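Local coordinates for tyrosine-protein phosphatase non-receptor type 18 (Homo sapiens, PDB 2OC3), which removes phosphate from phosphotyrosine residues of proteins, acting on autophosphorylated tyrosine kinases, with this chain holding its catalytic phosphatase domain, at residues D118-V123 / R178-T183; A277-E282 / R286-T291. All coordinates share one frame; numbering follows the deposited sequence.

Interaction 1: D118-V123 / R178-T183; sequences DFWRLV and RTLKVT
W120 reaches from helix 116-125 to L180 and V182 on strand 175-184, joining a helix to the central mixed sheet of the classical tyrosine phosphatase fold. The touching part of the indole is the outer rim of its six-membered ring. CZ3 of W120 comes 3.5 Å from CG2 of V182, which approaches the ring obliquely, and the same methyl lies 3.8 Å from CH2 of W120. The other branch of V182, CG1, is 4.1 Å from CE3 of W120, so both methyls of the valine come at this rim from the same side of the ring plane. L180 takes the next position: its CD1 stands at the edge of the indole, near the ring plane, 4.0 Å from CH2 of W120, and the two side chains cross at about a right angle. A first torsion of -74° on W120 sets CG beside the backbone N and sends the ring out toward the strand. The contact is buried and wholly apolar. I163 of the adjacent strand 161-170 touches both W120 and V182, and the indole NE1 makes a weak hydrogen bond to the carbonyl of Y148. Farther back, R121 ties the helix to the loop carbonyls of L81 and S88 through NH2, while its NH1 forms a salt bridge of 2.8 Å with OD1 of D118; OD1 lies in the guanidinium plane, although NH1 approaches it from above the carboxylate plane.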
loop_
_atom_site.group_PDB
_atom_site.type_symbol
_atom_site.label_atom_id
_atom_site.label_comp_id
_atom_site.label_asym_id
_atom_site.label_seq_id
_atom_site.Cartn_x
_atom_site.Cartn_y
_atom_site.Cartn_z
ATOM N N ASP A 118 -14.403 8.238 2.295
ATOM C CA ASP A 118 -14.302 6.859 1.817
ATOM C C ASP A 118 -13.058 6.127 2.334
ATOM O O ASP A 118 -13.084 4.939 2.662
ATOM C CB ASP A 118 -14.379 6.820 0.308
ATOM C CG ASP A 118 -15.720 7.319 -0.233
ATOM O OD1 ASP A 118 -16.743 7.201 0.492
ATOM O OD2 ASP A 118 -15.713 7.811 -1.393
ATOM N N PHE A 119 -11.943 6.848 2.393
ATOM C CA PHE A 119 -10.727 6.317 2.979
ATOM C C PHE A 119 -10.950 5.853 4.424
ATOM O O PHE A 119 -10.568 4.754 4.799
ATOM C CB PHE A 119 -9.612 7.367 2.908
ATOM C CG PHE A 119 -8.334 6.926 3.481
ATOM C CD1 PHE A 119 -7.413 6.250 2.690
ATOM C CD2 PHE A 119 -7.994 7.237 4.782
ATOM C CE1 PHE A 119 -6.173 5.874 3.211
ATOM C CE2 PHE A 119 -6.788 6.837 5.311
ATOM C CZ PHE A 119 -5.887 6.142 4.527
ATOM N N TRP A 120 -11.620 6.683 5.221
ATOM C CA TRP A 120 -11.908 6.257 6.621
ATOM C C TRP A 120 -12.944 5.142 6.696
ATOM O O TRP A 120 -12.841 4.268 7.534
ATOM C CB TRP A 120 -12.251 7.452 7.508
ATOM C CG TRP A 120 -11.023 8.258 7.837
ATOM C CD1 TRP A 120 -10.723 9.519 7.411
ATOM C CD2 TRP A 120 -9.910 7.817 8.620
ATOM N NE1 TRP A 120 -9.485 9.877 7.875
ATOM C CE2 TRP A 120 -8.971 8.878 8.641
ATOM C CE3 TRP A 120 -9.616 6.656 9.323
ATOM C CZ2 TRP A 120 -7.749 8.785 9.333
ATOM C CZ3 TRP A 120 -8.410 6.587 10.033
ATOM C CH2 TRP A 120 -7.498 7.642 9.999
ATOM N N ARG A 121 -13.926 5.119 5.788
ATOM C CA ARG A 121 -14.832 3.961 5.735
ATOM C C ARG A 121 -14.063 2.652 5.498
ATOM O O ARG A 121 -14.349 1.601 6.099
ATOM C CB ARG A 121 -15.865 4.142 4.615
ATOM C CG ARG A 121 -16.949 5.187 4.881
ATOM C CD ARG A 121 -17.729 5.562 3.581
ATOM N NE ARG A 121 -18.497 4.441 3.104
ATOM C CZ ARG A 121 -18.783 4.158 1.825
ATOM N NH1 ARG A 121 -18.374 4.901 0.798
ATOM N NH2 ARG A 121 -19.535 3.110 1.611
ATOM N N LEU A 122 -13.070 2.724 4.605
ATOM C CA LEU A 122 -12.207 1.576 4.304
ATOM C C LEU A 122 -11.470 1.156 5.575
ATOM O O LEU A 122 -11.542 -0.010 5.978
ATOM C CB LEU A 122 -11.224 1.914 3.164
ATOM C CG LEU A 122 -10.199 0.873 2.720
ATOM C CD1 LEU A 122 -9.670 1.258 1.332
ATOM C CD2 LEU A 122 -9.018 0.779 3.665
ATOM N N VAL A 123 -10.781 2.115 6.211
ATOM C CA VAL A 123 -9.989 1.798 7.391
ATOM C C VAL A 123 -10.904 1.199 8.485
ATOM O O VAL A 123 -10.569 0.200 9.125
ATOM C CB VAL A 123 -9.272 3.065 7.873
ATOM C CG1 VAL A 123 -8.687 2.850 9.276
ATOM C CG2 VAL A 123 -8.213 3.477 6.858
ATOM N N ARG A 178 2.558 8.396 13.556
ATOM C CA ARG A 178 1.481 9.073 14.205
ATOM C C ARG A 178 0.553 8.089 14.889
ATOM O O ARG A 178 0.160 7.082 14.312
ATOM C CB ARG A 178 0.683 9.922 13.220
ATOM C CG ARG A 178 1.517 10.933 12.424
ATOM C CD ARG A 178 0.683 11.979 11.738
ATOM N NE ARG A 178 1.536 12.987 11.085
ATOM C CZ ARG A 178 2.074 12.826 9.882
ATOM N NH1 ARG A 178 1.807 11.771 9.156
ATOM N NH2 ARG A 178 2.886 13.754 9.366
ATOM N N THR A 179 0.179 8.388 16.120
ATOM C CA THR A 179 -0.751 7.608 16.884
ATOM C C THR A 179 -2.041 8.403 16.832
ATOM O O THR A 179 -2.098 9.568 17.303
ATOM C CB THR A 179 -0.267 7.487 18.349
ATOM O OG1 THR A 179 1.062 6.929 18.354
ATOM C CG2 THR A 179 -1.212 6.612 19.167
ATOM N N LEU A 180 -3.081 7.806 16.243
ATOM C CA LEU A 180 -4.324 8.478 16.012
ATOM C C LEU A 180 -5.413 7.818 16.837
ATOM O O LEU A 180 -5.370 6.609 17.072
ATOM C CB LEU A 180 -4.725 8.349 14.535
ATOM C CG LEU A 180 -3.723 8.871 13.526
ATOM C CD1 LEU A 180 -4.222 8.650 12.055
ATOM C CD2 LEU A 180 -3.487 10.365 13.766
ATOM N N LYS A 181 -6.395 8.625 17.227
ATOM C CA LYS A 181 -7.654 8.143 17.805
ATOM C C LYS A 181 -8.692 8.446 16.747
ATOM O O LYS A 181 -8.813 9.603 16.328
ATOM C CB LYS A 181 -8.022 8.853 19.124
ATOM C CG LYS A 181 -9.445 8.502 19.600
ATOM C CD LYS A 181 -9.716 8.904 21.042
ATOM C CE LYS A 181 -9.531 10.358 21.208
ATOM N NZ LYS A 181 -10.043 10.819 22.567
ATOM N N VAL A 182 -9.421 7.420 16.305
ATOM C CA VAL A 182 -10.442 7.559 15.250
ATOM C C VAL A 182 -11.779 7.207 15.921
ATOM O O VAL A 182 -11.936 6.115 16.490
ATOM C CB VAL A 182 -10.170 6.625 14.086
ATOM C CG1 VAL A 182 -11.254 6.785 13.057
ATOM C CG2 VAL A 182 -8.764 6.882 13.534
ATOM N N THR A 183 -12.737 8.136 15.878
ATOM C CA THR A 183 -14.034 7.988 16.527
ATOM C C THR A 183 -15.131 8.007 15.481
ATOM O O THR A 183 -15.187 8.931 14.657
ATOM C CB THR A 183 -14.258 9.038 17.621
ATOM O OG1 THR A 183 -13.198 8.894 18.584
ATOM C CG2 THR A 183 -15.624 8.856 18.284
#

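Interaction 2: A277-E282 / R286-T291; sequences AAVQTE and RFLYHT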
loop_
_atom_site.group_PDB
_atom_site.type_symbol
_atom_site.label_atom_id
_atom_site.label_comp_id
_atom_site.label_asym_id
_atom_site.label_seq_id
_atom_site.Cartn_x
_atom_site.Cartn_y
_atom_site.Cartn_z
ATOM N N ALA A 277 -0.092 -1.898 -11.805
ATOM C CA ALA A 277 1.252 -1.321 -11.792
ATOM C C ALA A 277 1.984 -1.463 -10.475
ATOM O O ALA A 277 2.889 -0.664 -10.171
ATOM C CB ALA A 277 1.188 0.146 -12.209
ATOM N N ALA A 278 1.629 -2.496 -9.685
ATOM C CA ALA A 278 2.357 -2.762 -8.432
ATOM C C ALA A 278 3.836 -2.991 -8.815
ATOM O O ALA A 278 4.167 -3.882 -9.574
ATOM C CB ALA A 278 1.772 -3.980 -7.700
ATOM N N VAL A 279 4.690 -2.144 -8.280
ATOM C CA VAL A 279 6.101 -2.037 -8.624
ATOM C C VAL A 279 6.146 -1.521 -10.079
ATOM O O VAL A 279 6.044 -2.290 -11.033
ATOM C CB VAL A 279 6.909 -3.327 -8.430
ATOM C CG1 VAL A 279 8.379 -3.028 -8.684
ATOM C CG2 VAL A 279 6.713 -3.890 -7.054
ATOM N N GLN A 280 6.256 -0.217 -10.240
ATOM C CA GLN A 280 5.973 0.426 -11.491
ATOM C C GLN A 280 7.208 0.569 -12.380
ATOM O O GLN A 280 7.093 0.540 -13.612
ATOM C CB GLN A 280 5.371 1.791 -11.183
ATOM C CG GLN A 280 4.738 2.474 -12.350
ATOM C CD GLN A 280 3.675 3.442 -11.880
ATOM O OE1 GLN A 280 3.704 3.923 -10.740
ATOM N NE2 GLN A 280 2.713 3.704 -12.738
ATOM N N THR A 281 8.376 0.731 -11.782
ATOM C CA THR A 281 9.589 1.074 -12.532
ATOM C C THR A 281 10.744 0.113 -12.298
ATOM O O THR A 281 10.825 -0.589 -11.275
ATOM C CB THR A 281 10.061 2.501 -12.226
ATOM O OG1 THR A 281 10.562 2.535 -10.888
ATOM C CG2 THR A 281 8.941 3.509 -12.364
ATOM N N GLU A 282 11.664 0.053 -13.273
ATOM C CA GLU A 282 12.860 -0.722 -13.138
ATOM C C GLU A 282 13.660 -0.314 -11.880
ATOM O O GLU A 282 14.176 -1.185 -11.179
ATOM C CB GLU A 282 13.724 -0.618 -14.423
ATOM C CG GLU A 282 14.982 -1.445 -14.380
ATOM C CD GLU A 282 15.906 -1.196 -15.557
ATOM O OE1 GLU A 282 15.421 -1.111 -16.703
ATOM O OE2 GLU A 282 17.122 -1.102 -15.326
ATOM N N ARG A 286 14.759 -2.808 -8.901
ATOM C CA ARG A 286 16.145 -2.958 -8.431
ATOM C C ARG A 286 16.215 -2.662 -6.918
ATOM O O ARG A 286 16.898 -3.387 -6.174
ATOM C CB ARG A 286 17.091 -2.042 -9.202
ATOM C CG ARG A 286 17.387 -2.436 -10.625
ATOM C CD ARG A 286 18.412 -1.453 -11.273
ATOM N NE ARG A 286 18.667 -1.804 -12.679
ATOM C CZ ARG A 286 19.452 -2.803 -13.076
ATOM N NH1 ARG A 286 20.094 -3.555 -12.185
ATOM N NH2 ARG A 286 19.603 -3.051 -14.378
ATOM N N PHE A 287 15.538 -1.597 -6.470
ATOM C CA PHE A 287 15.484 -1.245 -5.034
ATOM C C PHE A 287 14.898 -2.394 -4.198
ATOM O O PHE A 287 15.400 -2.726 -3.089
ATOM C CB PHE A 287 14.678 0.010 -4.862
ATOM C CG PHE A 287 14.593 0.518 -3.440
ATOM C CD1 PHE A 287 15.717 0.962 -2.772
ATOM C CD2 PHE A 287 13.365 0.670 -2.823
ATOM C CE1 PHE A 287 15.597 1.479 -1.498
ATOM C CE2 PHE A 287 13.265 1.206 -1.549
ATOM C CZ PHE A 287 14.387 1.594 -0.903
ATOM N N LEU A 288 13.847 -3.026 -4.721
ATOM C CA LEU A 288 13.243 -4.160 -4.068
ATOM C C LEU A 288 14.257 -5.313 -3.966
ATOM O O LEU A 288 14.388 -5.949 -2.906
ATOM C CB LEU A 288 11.979 -4.541 -4.876
ATOM C CG LEU A 288 11.232 -5.788 -4.454
ATOM C CD1 LEU A 288 10.616 -5.630 -3.019
ATOM C CD2 LEU A 288 10.156 -6.095 -5.512
ATOM N N TYR A 289 14.978 -5.616 -5.044
ATOM C CA TYR A 289 16.063 -6.575 -5.004
ATOM C C TYR A 289 17.115 -6.267 -3.958
ATOM O O TYR A 289 17.505 -7.148 -3.220
ATOM C CB TYR A 289 16.727 -6.762 -6.384
ATOM C CG TYR A 289 16.313 -8.034 -7.084
ATOM C CD1 TYR A 289 15.220 -8.039 -7.939
ATOM C CD2 TYR A 289 16.979 -9.230 -6.866
ATOM C CE1 TYR A 289 14.810 -9.185 -8.574
ATOM C CE2 TYR A 289 16.585 -10.412 -7.534
ATOM C CZ TYR A 289 15.484 -10.365 -8.381
ATOM O OH TYR A 289 15.026 -11.477 -9.053
ATOM N N HIS A 290 17.523 -5.008 -3.866
ATOM C CA HIS A 290 18.506 -4.568 -2.881
ATOM C C HIS A 290 17.987 -4.838 -1.458
ATOM O O HIS A 290 18.714 -5.349 -0.575
ATOM C CB HIS A 290 18.760 -3.070 -3.061
ATOM C CG HIS A 290 19.890 -2.508 -2.248
ATOM N ND1 HIS A 290 20.635 -3.246 -1.351
ATOM C CD2 HIS A 290 20.391 -1.253 -2.208
ATOM C CE1 HIS A 290 21.556 -2.468 -0.804
ATOM N NE2 HIS A 290 21.428 -1.253 -1.305
ATOM N N THR A 291 16.713 -4.510 -1.237
ATOM C CA THR A 291 16.065 -4.662 0.060
ATOM C C THR A 291 15.996 -6.126 0.464
ATOM O O THR A 291 16.315 -6.479 1.614
ATOM C CB THR A 291 14.644 -4.050 0.063
ATOM O OG1 THR A 291 14.704 -2.676 -0.373
ATOM C CG2 THR A 291 14.034 -4.111 1.447
#
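The Q-loop of the phosphatase domain, carrying Q280, runs straight into helix 282-296: V279 of the loop meets L288, and E282, the first residue of the helix, pairs with R286 one turn on. O of E282 takes N of R286 at 2.9 Å, a first-turn helical bond. The two side chains lie side by side, pointing the same way, and form a salt bridge. OE2 of E282 lies at the guanidinium edge, near its plane, accepting hydrogen bonds from NE of R286 (3.1 Å, N-H...O angle 150°) and NH2 of R286 (3.3 Å). NE uses the anti lone pair of OE2, whereas NH2 comes from above the carboxylate plane; the carboxylate and guanidinium planes are turned 58° apart. The arginine chain is extended from CG to NE, and A31 of helix 29-47 touches both residues. On the buried side, CG2 of V279 packs 4.4 Å from CD2 of L288, and V268 of helix 264-272 touches both. T281 is the N-cap, its OG1 bonded to the N of Q284, while R272 holds the carbonyls of A278 and V279. A loop bearing the probable substrate-binding glutamine and leading into the domain's C-terminal helix is the Q-loop of classical tyrosine phosphatases.

In the fold
Both contacts belong to the same phosphatase domain but lie on opposite sides of the chain's centre, the centre of interaction 1 about 15 Å and that of interaction 2 about 14 Å from the centre of the chain. Their own centres are 29 Å apart, and the nearest atoms stay about 15 Å from each other. Interaction 2 probably borders the catalytic pocket, since it holds Q280, a likely substrate-binding residue by analogy with relatives: the side chain of V279 is about 6 Å from G238 of the probable substrate-binding loop and about 10 Å from the side chain of C233, the predicted phosphocysteine nucleophile. Interaction 1 lies away from these sites and is plain core packing on the sheet.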